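Local coordinates for protein homospermidine synthase (Legionella pneumophila subsp. pneumophila str. Philadelphia 1, PDB 2PH5) that binds NAD and probably catalyses the formation of the polyamine homospermidine, at residues 298-303 / 312-317; 239-244 / 288-293; 163-168 / 419-424. One frame throughout, in Å; residues are numbered along the deposited sequence.

Interaction 1: residues 298-303 / 312-317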
ATOM      1  N   SER A 298     -20.565   3.161  21.562  1.00 39.62           N
ATOM      2  CA  SER A 298     -21.864   3.806  21.689  1.00 40.37           C
ATOM      3  C   SER A 298     -22.911   3.131  20.801  1.00 40.46           C
ATOM      4  O   SER A 298     -24.046   2.926  21.226  1.00 42.38           O
ATOM      5  CB  SER A 298     -21.749   5.291  21.338  1.00 40.36           C
ATOM      6  OG  SER A 298     -21.255   5.465  20.021  1.00 44.55           O
ATOM      7  N   LEU A 299     -22.539   2.778  19.575  1.00 39.03           N
ATOM      8  CA  LEU A 299     -23.483   2.125  18.675  1.00 38.16           C
ATOM      9  C   LEU A 299     -23.798   0.714  19.140  1.00 36.35           C
ATOM     10  O   LEU A 299     -24.956   0.301  19.144  1.00 36.65           O
ATOM     11  CB  LEU A 299     -22.932   2.069  17.246  1.00 39.55           C
ATOM     12  CG  LEU A 299     -22.907   3.399  16.499  1.00 41.05           C
ATOM     13  CD1 LEU A 299     -22.273   3.225  15.126  1.00 42.88           C
ATOM     14  CD2 LEU A 299     -24.326   3.929  16.379  1.00 42.89           C
ATOM     15  N   THR A 300     -22.766  -0.025  19.528  1.00 33.76           N
ATOM     16  CA  THR A 300     -22.951  -1.396  19.987  1.00 31.01           C
ATOM     17  C   THR A 300     -23.958  -1.467  21.139  1.00 30.92           C
ATOM     18  O   THR A 300     -24.920  -2.238  21.078  1.00 30.53           O
ATOM     19  CB  THR A 300     -21.613  -2.018  20.429  1.00 28.93           C
ATOM     20  OG1 THR A 300     -20.712  -2.047  19.318  1.00 27.98           O
ATOM     21  CG2 THR A 300     -21.825  -3.432  20.930  1.00 29.26           C
ATOM     22  N   ASN A 301     -23.738  -0.659  22.175  1.00 28.10           N
ATOM     23  CA  ASN A 301     -24.629  -0.622  23.323  1.00 27.25           C
ATOM     24  C   ASN A 301     -26.020  -0.171  22.880  1.00 28.67           C
ATOM     25  O   ASN A 301     -27.030  -0.685  23.352  1.00 28.54           O
ATOM     26  CB  ASN A 301     -24.093   0.333  24.397  1.00 26.55           C
ATOM     27  CG  ASN A 301     -22.837  -0.195  25.082  1.00 26.61           C
ATOM     28  OD1 ASN A 301     -22.441  -1.343  24.876  1.00 26.73           O
ATOM     29  ND2 ASN A 301     -22.218   0.638  25.912  1.00 23.35           N
ATOM     30  N   PHE A 302     -26.065   0.788  21.962  1.00 30.14           N
ATOM     31  CA  PHE A 302     -27.332   1.302  21.453  1.00 31.55           C
ATOM     32  C   PHE A 302     -28.148   0.190  20.798  1.00 31.62           C
ATOM     33  O   PHE A 302     -29.369   0.266  20.744  1.00 33.22           O
ATOM     34  CB  PHE A 302     -27.071   2.414  20.432  1.00 31.59           C
ATOM     35  CG  PHE A 302     -28.318   3.091  19.937  1.00 33.96           C
ATOM     36  CD1 PHE A 302     -29.054   3.925  20.780  1.00 34.78           C
ATOM     37  CD2 PHE A 302     -28.751   2.908  18.626  1.00 34.17           C
ATOM     38  CE1 PHE A 302     -30.207   4.574  20.324  1.00 32.86           C
ATOM     39  CE2 PHE A 302     -29.899   3.549  18.161  1.00 34.83           C
ATOM     40  CZ  PHE A 302     -30.628   4.385  19.015  1.00 34.30           C
ATOM     41  N   LEU A 303     -27.475  -0.842  20.301  1.00 30.65           N
ATOM     42  CA  LEU A 303     -28.168  -1.954  19.653  1.00 31.42           C
ATOM     43  C   LEU A 303     -28.072  -3.231  20.472  1.00 32.47           C
ATOM     44  O   LEU A 303     -28.191  -4.333  19.940  1.00 28.52           O
ATOM     45  CB  LEU A 303     -27.591  -2.203  18.263  1.00 28.37           C
ATOM     46  CG  LEU A 303     -27.789  -1.035  17.304  1.00 29.87           C
ATOM     47  CD1 LEU A 303     -26.992  -1.275  16.028  1.00 27.46           C
ATOM     48  CD2 LEU A 303     -29.282  -0.874  17.009  1.00 28.42           C
ATOM     49  N   LEU A 312     -28.889 -10.569  25.703  1.00 48.27           N
ATOM     50  CA  LEU A 312     -29.567 -11.516  24.839  1.00 44.62           C
ATOM     51  C   LEU A 312     -29.049 -11.340  23.414  1.00 41.71           C
ATOM     52  O   LEU A 312     -28.713 -12.313  22.742  1.00 41.81           O
ATOM     53  CB  LEU A 312     -31.072 -11.257  24.878  1.00 45.01           C
ATOM     54  CG  LEU A 312     -31.686 -11.179  26.278  1.00 48.14           C
ATOM     55  CD1 LEU A 312     -33.162 -10.795  26.180  1.00 49.00           C
ATOM     56  CD2 LEU A 312     -31.526 -12.520  26.982  1.00 48.07           C
ATOM     57  N   TYR A 313     -28.974 -10.085  22.973  1.00 36.88           N
ATOM     58  CA  TYR A 313     -28.524  -9.756  21.629  1.00 33.14           C
ATOM     59  C   TYR A 313     -27.587  -8.560  21.524  1.00 32.93           C
ATOM     60  O   TYR A 313     -27.694  -7.585  22.274  1.00 31.56           O
ATOM     61  CB  TYR A 313     -29.718  -9.476  20.733  1.00 29.23           C
ATOM     62  CG  TYR A 313     -29.334  -8.831  19.426  1.00 25.05           C
ATOM     63  CD1 TYR A 313     -28.733  -9.574  18.409  1.00 24.44           C
ATOM     64  CD2 TYR A 313     -29.608  -7.476  19.188  1.00 23.99           C
ATOM     65  CE1 TYR A 313     -28.422  -8.986  17.179  1.00 22.28           C
ATOM     66  CE2 TYR A 313     -29.303  -6.879  17.966  1.00 19.55           C
ATOM     67  CZ  TYR A 313     -28.719  -7.639  16.969  1.00 22.28           C
ATOM     68  OH  TYR A 313     -28.487  -7.077  15.742  1.00 24.08           O
ATOM     69  N   ARG A 314     -26.694  -8.633  20.545  1.00 31.30           N
ATOM     70  CA  ARG A 314     -25.732  -7.581  20.302  1.00 30.75           C
ATOM     71  C   ARG A 314     -24.951  -7.930  19.049  1.00 29.58           C
ATOM     72  O   ARG A 314     -24.370  -9.006  18.949  1.00 30.19           O
ATOM     73  CB  ARG A 314     -24.781  -7.470  21.483  1.00 31.86           C
ATOM     74  CG  ARG A 314     -23.691  -6.450  21.310  1.00 33.13           C
ATOM     75  CD  ARG A 314     -22.563  -6.712  22.296  1.00 35.59           C
ATOM     76  NE  ARG A 314     -22.916  -6.336  23.657  1.00 38.43           N
ATOM     77  CZ  ARG A 314     -22.289  -6.781  24.739  1.00 38.24           C
ATOM     78  NH1 ARG A 314     -21.275  -7.629  24.619  1.00 36.98           N
ATOM     79  NH2 ARG A 314     -22.671  -6.368  25.938  1.00 41.49           N
ATOM     80  N   PRO A 315     -24.948  -7.028  18.062  1.00 28.68           N
ATOM     81  CA  PRO A 315     -24.216  -7.272  16.817  1.00 26.98           C
ATOM     82  C   PRO A 315     -22.756  -6.867  16.957  1.00 25.82           C
ATOM     83  O   PRO A 315     -22.388  -6.144  17.882  1.00 26.88           O
ATOM     84  CB  PRO A 315     -24.951  -6.390  15.815  1.00 26.91           C
ATOM     85  CG  PRO A 315     -25.309  -5.200  16.653  1.00 26.63           C
ATOM     86  CD  PRO A 315     -25.812  -5.837  17.942  1.00 28.49           C
ATOM     87  N   THR A 316     -21.922  -7.354  16.050  1.00 24.42           N
ATOM     88  CA  THR A 316     -20.516  -6.991  16.061  1.00 22.92           C
ATOM     89  C   THR A 316     -20.460  -5.677  15.282  1.00 22.40           C
ATOM     90  O   THR A 316     -21.132  -5.529  14.256  1.00 19.05           O
ATOM     91  CB  THR A 316     -19.653  -8.089  15.377  1.00 24.03           C
ATOM     92  OG1 THR A 316     -19.482  -9.187  16.282  1.00 25.10           O
ATOM     93  CG2 THR A 316     -18.284  -7.550  14.975  1.00 24.99           C
ATOM     94  N   VAL A 317     -19.693  -4.718  15.793  1.00 22.49           N
ATOM     95  CA  VAL A 317     -19.567  -3.418  15.149  1.00 23.38           C
ATOM     96  C   VAL A 317     -18.126  -2.926  15.130  1.00 23.59           C
ATOM     97  O   VAL A 317     -17.460  -2.879  16.167  1.00 25.69           O
ATOM     98  CB  VAL A 317     -20.403  -2.330  15.865  1.00 24.58           C
ATOM     99  CG1 VAL A 317     -20.320  -1.019  15.082  1.00 22.28           C
ATOM    100  CG2 VAL A 317     -21.851  -2.781  16.006  1.00 23.31           C
TER

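Interaction 2: residues 239-244 / 288-293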
ATOM      1  N   ALA A 239      -6.716  -2.322  17.593  1.00 26.54           N
ATOM      2  CA  ALA A 239      -8.028  -2.589  17.002  1.00 25.98           C
ATOM      3  C   ALA A 239      -9.136  -2.698  18.059  1.00 26.10           C
ATOM      4  O   ALA A 239      -9.016  -3.468  19.016  1.00 25.99           O
ATOM      5  CB  ALA A 239      -7.971  -3.872  16.171  1.00 26.07           C
ATOM      6  N   GLU A 240     -10.203  -1.915  17.876  1.00 26.70           N
ATOM      7  CA  GLU A 240     -11.354  -1.903  18.788  1.00 26.40           C
ATOM      8  C   GLU A 240     -12.573  -2.493  18.085  1.00 25.21           C
ATOM      9  O   GLU A 240     -12.928  -2.066  16.984  1.00 25.19           O
ATOM     10  CB  GLU A 240     -11.669  -0.477  19.248  1.00 29.34           C
ATOM     11  CG  GLU A 240     -12.709  -0.408  20.362  1.00 34.46           C
ATOM     12  CD  GLU A 240     -13.024   1.016  20.779  1.00 38.67           C
ATOM     13  OE1 GLU A 240     -12.124   1.700  21.313  1.00 42.75           O
ATOM     14  OE2 GLU A 240     -14.169   1.457  20.569  1.00 42.08           O
ATOM     15  N   ILE A 241     -13.225  -3.458  18.729  1.00 24.08           N
ATOM     16  CA  ILE A 241     -14.366  -4.135  18.121  1.00 22.96           C
ATOM     17  C   ILE A 241     -15.546  -4.425  19.051  1.00 22.89           C
ATOM     18  O   ILE A 241     -15.364  -4.918  20.163  1.00 22.05           O
ATOM     19  CB  ILE A 241     -13.909  -5.481  17.523  1.00 22.36           C
ATOM     20  CG1 ILE A 241     -12.632  -5.289  16.704  1.00 21.74           C
ATOM     21  CG2 ILE A 241     -15.009  -6.070  16.663  1.00 23.20           C
ATOM     22  CD1 ILE A 241     -11.943  -6.586  16.336  1.00 23.45           C
ATOM     23  N   GLY A 242     -16.755  -4.119  18.584  1.00 22.56           N
ATOM     24  CA  GLY A 242     -17.945  -4.408  19.369  1.00 21.49           C
ATOM     25  C   GLY A 242     -18.205  -5.893  19.175  1.00 22.43           C
ATOM     26  O   GLY A 242     -18.480  -6.333  18.057  1.00 20.54           O
ATOM     27  N   TRP A 243     -18.104  -6.679  20.244  1.00 21.75           N
ATOM     28  CA  TRP A 243     -18.300  -8.119  20.122  1.00 22.65           C
ATOM     29  C   TRP A 243     -19.763  -8.548  20.041  1.00 23.76           C
ATOM     30  O   TRP A 243     -20.521  -8.367  20.989  1.00 24.57           O
ATOM     31  CB  TRP A 243     -17.624  -8.847  21.278  1.00 19.86           C
ATOM     32  CG  TRP A 243     -17.121 -10.209  20.897  1.00 20.35           C
ATOM     33  CD1 TRP A 243     -17.280 -11.369  21.600  1.00 19.53           C
ATOM     34  CD2 TRP A 243     -16.336 -10.544  19.745  1.00 18.84           C
ATOM     35  NE1 TRP A 243     -16.643 -12.406  20.960  1.00 18.35           N
ATOM     36  CE2 TRP A 243     -16.054 -11.927  19.820  1.00 19.68           C
ATOM     37  CE3 TRP A 243     -15.843  -9.810  18.656  1.00 18.54           C
ATOM     38  CZ2 TRP A 243     -15.299 -12.593  18.846  1.00 20.26           C
ATOM     39  CZ3 TRP A 243     -15.094 -10.472  17.689  1.00 20.08           C
ATOM     40  CH2 TRP A 243     -14.830 -11.854  17.792  1.00 20.23           C
ATOM     41  N   GLY A 244     -20.149  -9.121  18.905  1.00 23.83           N
ATOM     42  CA  GLY A 244     -21.518  -9.565  18.733  1.00 25.40           C
ATOM     43  C   GLY A 244     -21.776 -10.900  19.402  1.00 26.54           C
ATOM     44  O   GLY A 244     -20.874 -11.729  19.512  1.00 28.34           O
ATOM     45  N   GLY A 288     -10.525  -3.477   3.917  1.00 21.92           N
ATOM     46  CA  GLY A 288     -10.303  -2.202   4.575  1.00 20.88           C
ATOM     47  C   GLY A 288      -9.505  -2.333   5.863  1.00 19.73           C
ATOM     48  O   GLY A 288      -9.381  -3.428   6.415  1.00 20.10           O
ATOM     49  N   PHE A 289      -8.943  -1.224   6.333  1.00 17.70           N
ATOM     50  CA  PHE A 289      -8.190  -1.217   7.579  1.00 18.07           C
ATOM     51  C   PHE A 289      -9.216  -1.163   8.703  1.00 17.43           C
ATOM     52  O   PHE A 289     -10.203  -0.428   8.610  1.00 14.47           O
ATOM     53  CB  PHE A 289      -7.279   0.021   7.683  1.00 17.81           C
ATOM     54  CG  PHE A 289      -6.119   0.009   6.738  1.00 18.83           C
ATOM     55  CD1 PHE A 289      -6.263   0.486   5.437  1.00 19.65           C
ATOM     56  CD2 PHE A 289      -4.890  -0.514   7.134  1.00 16.21           C
ATOM     57  CE1 PHE A 289      -5.202   0.441   4.535  1.00 18.57           C
ATOM     58  CE2 PHE A 289      -3.821  -0.566   6.245  1.00 17.86           C
ATOM     59  CZ  PHE A 289      -3.977  -0.088   4.937  1.00 19.83           C
ATOM     60  N   LEU A 290      -8.990  -1.943   9.756  1.00 17.82           N
ATOM     61  CA  LEU A 290      -9.902  -1.960  10.894  1.00 20.28           C
ATOM     62  C   LEU A 290      -9.544  -0.826  11.861  1.00 22.48           C
ATOM     63  O   LEU A 290      -9.292  -1.047  13.045  1.00 21.82           O
ATOM     64  CB  LEU A 290      -9.837  -3.328  11.586  1.00 19.16           C
ATOM     65  CG  LEU A 290     -10.698  -3.696  12.812  1.00 20.60           C
ATOM     66  CD1 LEU A 290     -12.022  -2.980  12.835  1.00 18.67           C
ATOM     67  CD2 LEU A 290     -10.899  -5.205  12.800  1.00 19.97           C
ATOM     68  N   ILE A 291      -9.515   0.389  11.312  1.00 25.77           N
ATOM     69  CA  ILE A 291      -9.217   1.607  12.053  1.00 30.24           C
ATOM     70  C   ILE A 291     -10.222   1.784  13.175  1.00 32.27           C
ATOM     71  O   ILE A 291     -11.422   1.670  12.968  1.00 33.79           O
ATOM     72  CB  ILE A 291      -9.279   2.859  11.130  1.00 31.43           C
ATOM     73  CG1 ILE A 291      -7.873   3.288  10.720  1.00 32.78           C
ATOM     74  CG2 ILE A 291      -9.919   4.028  11.854  1.00 32.84           C
ATOM     75  CD1 ILE A 291      -7.122   2.264   9.963  1.00 31.61           C
ATOM     76  N   THR A 292      -9.728   2.086  14.363  1.00 36.21           N
ATOM     77  CA  THR A 292     -10.580   2.268  15.530  1.00 41.26           C
ATOM     78  C   THR A 292     -11.402   3.565  15.483  1.00 43.56           C
ATOM     79  O   THR A 292     -11.089   4.480  14.719  1.00 43.05           O
ATOM     80  CB  THR A 292      -9.705   2.303  16.784  1.00 42.18           C
ATOM     81  OG1 THR A 292      -8.919   3.501  16.772  1.00 44.40           O
ATOM     82  CG2 THR A 292      -8.764   1.108  16.805  1.00 41.46           C
ATOM     83  N   HIS A 293     -12.462   3.636  16.289  1.00 46.42           N
ATOM     84  CA  HIS A 293     -13.279   4.857  16.376  1.00 51.26           C
ATOM     85  C   HIS A 293     -14.062   4.988  17.682  1.00 53.27           C
ATOM     86  O   HIS A 293     -14.089   4.071  18.509  1.00 54.08           O
ATOM     87  CB  HIS A 293     -14.229   4.985  15.183  1.00 52.63           C
ATOM     88  CG  HIS A 293     -13.864   6.090  14.235  1.00 52.87           C
ATOM     89  ND1 HIS A 293     -13.954   7.426  14.572  1.00 51.93           N
ATOM     90  CD2 HIS A 293     -13.409   6.057  12.961  1.00 52.24           C
ATOM     91  CE1 HIS A 293     -13.573   8.164  13.547  1.00 52.46           C
ATOM     92  NE2 HIS A 293     -13.236   7.358  12.554  1.00 51.86           N
TER
HETATM   93  O   HOH W   1     -13.282  -0.108  14.304  1.00 25.48           O
HETATM   94  O   HOH W   2     -13.488   1.012  17.371  1.00 47.82           O

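Interaction 3: residues 163-168 / 419-424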
ATOM      1  N   VAL A 163     -23.173   8.431  10.375  1.00 25.82           N
ATOM      2  CA  VAL A 163     -23.187   6.972  10.336  1.00 26.29           C
ATOM      3  C   VAL A 163     -24.298   6.361  11.190  1.00 26.13           C
ATOM      4  O   VAL A 163     -24.943   5.390  10.791  1.00 25.10           O
ATOM      5  CB  VAL A 163     -21.786   6.425  10.738  1.00 24.85           C
ATOM      6  CG1 VAL A 163     -21.899   5.089  11.463  1.00 27.05           C
ATOM      7  CG2 VAL A 163     -20.955   6.252   9.485  1.00 23.29           C
ATOM      8  N   SER A 164     -24.527   6.947  12.358  1.00 27.37           N
ATOM      9  CA  SER A 164     -25.574   6.487  13.251  1.00 27.95           C
ATOM     10  C   SER A 164     -26.923   6.665  12.542  1.00 28.15           C
ATOM     11  O   SER A 164     -27.769   5.774  12.549  1.00 29.23           O
ATOM     12  CB  SER A 164     -25.517   7.299  14.545  1.00 29.49           C
ATOM     13  OG  SER A 164     -26.701   7.170  15.303  1.00 33.27           O
ATOM     14  N   HIS A 165     -27.121   7.807  11.898  1.00 27.58           N
ATOM     15  CA  HIS A 165     -28.377   8.024  11.200  1.00 27.55           C
ATOM     16  C   HIS A 165     -28.546   7.093  10.010  1.00 27.77           C
ATOM     17  O   HIS A 165     -29.674   6.784   9.627  1.00 30.02           O
ATOM     18  CB  HIS A 165     -28.495   9.476  10.753  1.00 26.83           C
ATOM     19  CG  HIS A 165     -28.397  10.446  11.881  1.00 26.20           C
ATOM     20  ND1 HIS A 165     -27.508  11.499  11.882  1.00 28.28           N
ATOM     21  CD2 HIS A 165     -29.043  10.498  13.068  1.00 27.43           C
ATOM     22  CE1 HIS A 165     -27.608  12.154  13.023  1.00 26.91           C
ATOM     23  NE2 HIS A 165     -28.532  11.568  13.761  1.00 29.64           N
ATOM     24  N   PHE A 166     -27.439   6.644   9.421  1.00 27.49           N
ATOM     25  CA  PHE A 166     -27.533   5.730   8.285  1.00 27.81           C
ATOM     26  C   PHE A 166     -27.964   4.347   8.769  1.00 27.82           C
ATOM     27  O   PHE A 166     -28.709   3.646   8.085  1.00 27.35           O
ATOM     28  CB  PHE A 166     -26.196   5.617   7.529  1.00 26.55           C
ATOM     29  CG  PHE A 166     -25.862   6.810   6.655  1.00 26.75           C
ATOM     30  CD1 PHE A 166     -26.866   7.610   6.109  1.00 26.44           C
ATOM     31  CD2 PHE A 166     -24.530   7.095   6.333  1.00 28.55           C
ATOM     32  CE1 PHE A 166     -26.551   8.673   5.253  1.00 27.31           C
ATOM     33  CE2 PHE A 166     -24.199   8.156   5.475  1.00 27.64           C
ATOM     34  CZ  PHE A 166     -25.211   8.945   4.934  1.00 29.39           C
ATOM     35  N   ILE A 167     -27.505   3.953   9.951  1.00 28.45           N
ATOM     36  CA  ILE A 167     -27.874   2.646  10.471  1.00 29.38           C
ATOM     37  C   ILE A 167     -29.383   2.565  10.705  1.00 28.88           C
ATOM     38  O   ILE A 167     -30.021   1.587  10.319  1.00 27.85           O
ATOM     39  CB  ILE A 167     -27.096   2.326  11.768  1.00 28.73           C
ATOM     40  CG1 ILE A 167     -25.671   1.893  11.398  1.00 27.84           C
ATOM     41  CG2 ILE A 167     -27.813   1.233  12.566  1.00 27.43           C
ATOM     42  CD1 ILE A 167     -24.741   1.684  12.581  1.00 28.22           C
ATOM     43  N   LYS A 168     -29.956   3.599  11.308  1.00 30.20           N
ATOM     44  CA  LYS A 168     -31.393   3.614  11.564  1.00 31.22           C
ATOM     45  C   LYS A 168     -32.166   3.589  10.249  1.00 32.11           C
ATOM     46  O   LYS A 168     -33.174   2.898  10.126  1.00 32.48           O
ATOM     47  CB  LYS A 168     -31.794   4.867  12.345  1.00 30.97           C
ATOM     48  CG  LYS A 168     -31.321   4.911  13.780  1.00 28.05           C
ATOM     49  CD  LYS A 168     -31.725   6.228  14.401  1.00 29.00           C
ATOM     50  CE  LYS A 168     -31.432   6.285  15.892  1.00 28.93           C
ATOM     51  NZ  LYS A 168     -32.022   7.525  16.475  1.00 30.18           N
ATOM     52  N   GLU A 419     -27.115   9.297  18.359  1.00 34.22           N
ATOM     53  CA  GLU A 419     -28.094   8.212  18.462  1.00 35.71           C
ATOM     54  C   GLU A 419     -29.440   8.686  19.006  1.00 36.36           C
ATOM     55  O   GLU A 419     -30.478   8.079  18.732  1.00 37.61           O
ATOM     56  CB  GLU A 419     -27.574   7.077  19.350  1.00 35.86           C
ATOM     57  CG  GLU A 419     -26.480   6.238  18.707  1.00 37.48           C
ATOM     58  CD  GLU A 419     -25.099   6.825  18.910  1.00 38.23           C
ATOM     59  OE1 GLU A 419     -24.975   8.069  18.939  1.00 38.46           O
ATOM     60  OE2 GLU A 419     -24.141   6.036  19.031  1.00 37.46           O
ATOM     61  N   GLU A 420     -29.413   9.765  19.778  1.00 35.55           N
ATOM     62  CA  GLU A 420     -30.620  10.326  20.361  1.00 35.73           C
ATOM     63  C   GLU A 420     -31.312  11.341  19.446  1.00 37.23           C
ATOM     64  O   GLU A 420     -32.297  11.973  19.844  1.00 38.52           O
ATOM     65  CB  GLU A 420     -30.286  10.999  21.687  1.00 35.93           C
ATOM     66  CG  GLU A 420     -29.780  10.058  22.756  1.00 39.37           C
ATOM     67  CD  GLU A 420     -29.071  10.800  23.873  1.00 42.83           C
ATOM     68  OE1 GLU A 420     -27.896  11.181  23.676  1.00 44.04           O
ATOM     69  OE2 GLU A 420     -29.690  11.019  24.939  1.00 45.91           O
ATOM     70  N   VAL A 421     -30.806  11.499  18.226  1.00 35.39           N
ATOM     71  CA  VAL A 421     -31.387  12.445  17.276  1.00 34.78           C
ATOM     72  C   VAL A 421     -32.149  11.725  16.164  1.00 35.12           C
ATOM     73  O   VAL A 421     -31.730  10.658  15.698  1.00 35.83           O
ATOM     74  CB  VAL A 421     -30.276  13.328  16.647  1.00 35.63           C
ATOM     75  CG1 VAL A 421     -30.883  14.410  15.761  1.00 31.54           C
ATOM     76  CG2 VAL A 421     -29.433  13.940  17.750  1.00 35.66           C
ATOM     77  N   ASP A 422     -33.267  12.314  15.745  1.00 34.50           N
ATOM     78  CA  ASP A 422     -34.112  11.745  14.691  1.00 34.16           C
ATOM     79  C   ASP A 422     -33.352  11.703  13.365  1.00 32.39           C
ATOM     80  O   ASP A 422     -33.048  12.742  12.776  1.00 31.19           O
ATOM     81  CB  ASP A 422     -35.390  12.586  14.555  1.00 35.66           C
ATOM     82  CG  ASP A 422     -36.312  12.077  13.473  1.00 38.78           C
ATOM     83  OD1 ASP A 422     -36.519  10.843  13.394  1.00 42.23           O
ATOM     84  OD2 ASP A 422     -36.839  12.907  12.711  1.00 39.31           O
ATOM     85  N   HIS A 423     -33.058  10.496  12.891  1.00 30.98           N
ATOM     86  CA  HIS A 423     -32.292  10.331  11.661  1.00 31.73           C
ATOM     87  C   HIS A 423     -32.871  11.034  10.418  1.00 31.74           C
ATOM     88  O   HIS A 423     -32.130  11.651   9.649  1.00 30.41           O
ATOM     89  CB  HIS A 423     -32.084   8.837  11.380  1.00 31.37           C
ATOM     90  CG  HIS A 423     -33.354   8.102  11.105  1.00 32.52           C
ATOM     91  ND1 HIS A 423     -34.341   7.947  12.054  1.00 30.40           N
ATOM     92  CD2 HIS A 423     -33.833   7.549   9.966  1.00 31.01           C
ATOM     93  CE1 HIS A 423     -35.377   7.338  11.508  1.00 32.13           C
ATOM     94  NE2 HIS A 423     -35.095   7.087  10.241  1.00 32.19           N
ATOM     95  N   GLN A 424     -34.188  10.958  10.241  1.00 31.49           N
ATOM     96  CA  GLN A 424     -34.851  11.573   9.094  1.00 32.18           C
ATOM     97  C   GLN A 424     -34.649  13.091   9.052  1.00 30.70           C
ATOM     98  O   GLN A 424     -34.465  13.677   7.984  1.00 30.44           O
ATOM     99  CB  GLN A 424     -36.347  11.227   9.113  1.00 34.80           C
ATOM    100  CG  GLN A 424     -37.136  11.766   7.929  1.00 38.82           C
ATOM    101  CD  GLN A 424     -38.637  11.505   8.040  1.00 42.82           C
ATOM    102  OE1 GLN A 424     -39.444  12.203   7.412  1.00 42.76           O
ATOM    103  NE2 GLN A 424     -39.017  10.498   8.832  1.00 44.87           N
TER

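Interaction 1: residues 298-303 / 312-317
Thr300 and Leu303, one helical turn apart at the end of helix 295-302, lie against the segment running from Arg314 to Val317, with CA atoms 6.2 Å apart both for Thr300 and Val317 and for Leu303 and Arg314. Thr300 uses its two branches separately. Its methyl CG2, which stands anti to the backbone N (chi1 -61° for OG1), meets the aliphatic part of Arg314, with CG2 3.6 Å from Arg314 CG and about as far from CD, the two side chains crossing at a slant. Its hydroxyl lies over Val317, where OG1 comes to 3.5 Å from CB; OG1 is hydrogen-bonded to Thr296 O, one turn back in the helix. The helix packs across strand 311-322 of the six-stranded mixed sheet, at the point where the strand is interrupted around Arg314 and Pro315. Just before it, Leu312 and Tyr313 share Leu305 as partner on edge strand 305-306, a classic beta bulge, and both are backbone hydrogen-bonded to it. Leu303, the first residue to leave the helical conformation, meets Pro315 through the base of its side chain, CB to CD 4.1 Å, and through its carbonyl oxygen, which is 3.5 Å from the same CD. That oxygen also lies 3.4 Å from Tyr313 CE2, approaching the ring obliquely. Pro315 N lies over one face of the Tyr313 ring, toward its rim, and Tyr313 OH is hydrogen-bonded to Ile200 O. The side chain of Leu299 touches Val163, Ser164 and Ile167 of helix 158-176.

Interaction 2: residues 239-244 / 288-293
The contact begins at Leu290, whose CB is directed at strand 238-242. Its methyl CD2 meets Ile241 CD1 at 3.9 Å, the two side chains crossing at about a right angle, and its CG lies 4.3 Å from Ala239 CB. Leu290 is also the centre of an inverse gamma turn, a tight bend that carries the chain out of strand 286-289. At Ile291 the backbone takes over: Ile291 O is 2.9 Å from water 1, which can donate to it, and the same water lies near Glu240 O in a weak bond. The contact therefore joins an edge strand of the small three-stranded antiparallel sheet to the chain leaving the two-stranded sheet 275-278/286-289, and water mediates between them where the backbones do not pair directly. Thr292 comes next, its CA 5.3 Å from that of Glu240. With OG1 between the backbone N and the carbonyl carbon (chi1 68°), its methyl CG2 is left to press on the strand backbone, 3.5 Å from Glu240 N. The hydroxyl has weak bonds to Glu234 O and Gln237 OE1. At His293 the backbone N donates to water 2 at 3.0 Å, and water 2 lies where it can donate to Glu240 O. The extended Glu240 side chain brings OE2 within 3.3 Å of His293 O, two acceptors side by side without a bond between them, while the CB of His293 is directed away from the strand and its ring meets that of Tyr319.

Interaction 3: residues 163-168 / 419-424
With CG beside the backbone N (chi1 -70°) and the chain extended beyond CG, Lys168 reaches out from helix 158-176 across the backbone of 419-424, while His423 turns its CG between its backbone N and carbonyl carbon (chi1 65°), which sets its ring beneath the base of the lysine. Lys168 CB sits over one face of that imidazole, 4.0 Å from the centroid and 20° off the normal, a CH-pi contact displaced toward the rim, and CD continues past the ND1 side. At the far end, NZ donates to Glu419 O at 2.8 Å, from above the carbonyl plane rather than along a lone pair, and more weakly to Val421 O at 3.2 Å. His165 lies beside the lysine on the same helix. Its CD2 approaches His423 CA at 3.5 Å, the two CB atoms are 3.7 Å apart, and Val421 O lies near the plane of its ring, at the edge; NE2 itself has a weak bond to Pro418 O. Ser164 OG touches Glu419 CG at 3.5 Å, and the glutamate, bent at chi2, places OE2 in a hydrogen bond with Ser298 OG of helix 295-302. Segment 419-424 runs from the end of a 3-10 turn into helix 423-430, with Asp422 at the N-cap; helix 158-176 packs against the start of helix 423-430, some 250 residues later in the chain. Two backbone carbonyls accept from the buried ammonium group, and Asp422 OD1 is 6.4 Å from Lys168 NZ. The lysine's charge is probably stabilised by the carbonyl dipoles, and the bond to Glu419 O, with the weak one to Val421 O, links it to the chain just before helix 423-430.

How the interactions relate
Helix 295-302 and strand 311-322 connect the three contacts. Interaction 1 reaches interaction 2 through the strand: Thr316 OG1 is 2.7 Å from Gly244 N and Val317 O is 2.8 Å from Gly242 N, both probable hydrogen bonds. On the helix side it meets interaction 3, where Phe302 CZ lies 3.7 Å from Lys168 CE. Interactions 2 and 3 do not touch, their nearest atoms being about 8 Å apart. The NAD pocket borders them unequally: the His293 side chain of interaction 2 is about 6 Å from the bound dinucleotide and about 4 Å from the side chains of the NAD-binding Asn159 and Pro160, whereas the side chain of Ser164 in interaction 3 is about 10 Å from the cofactor.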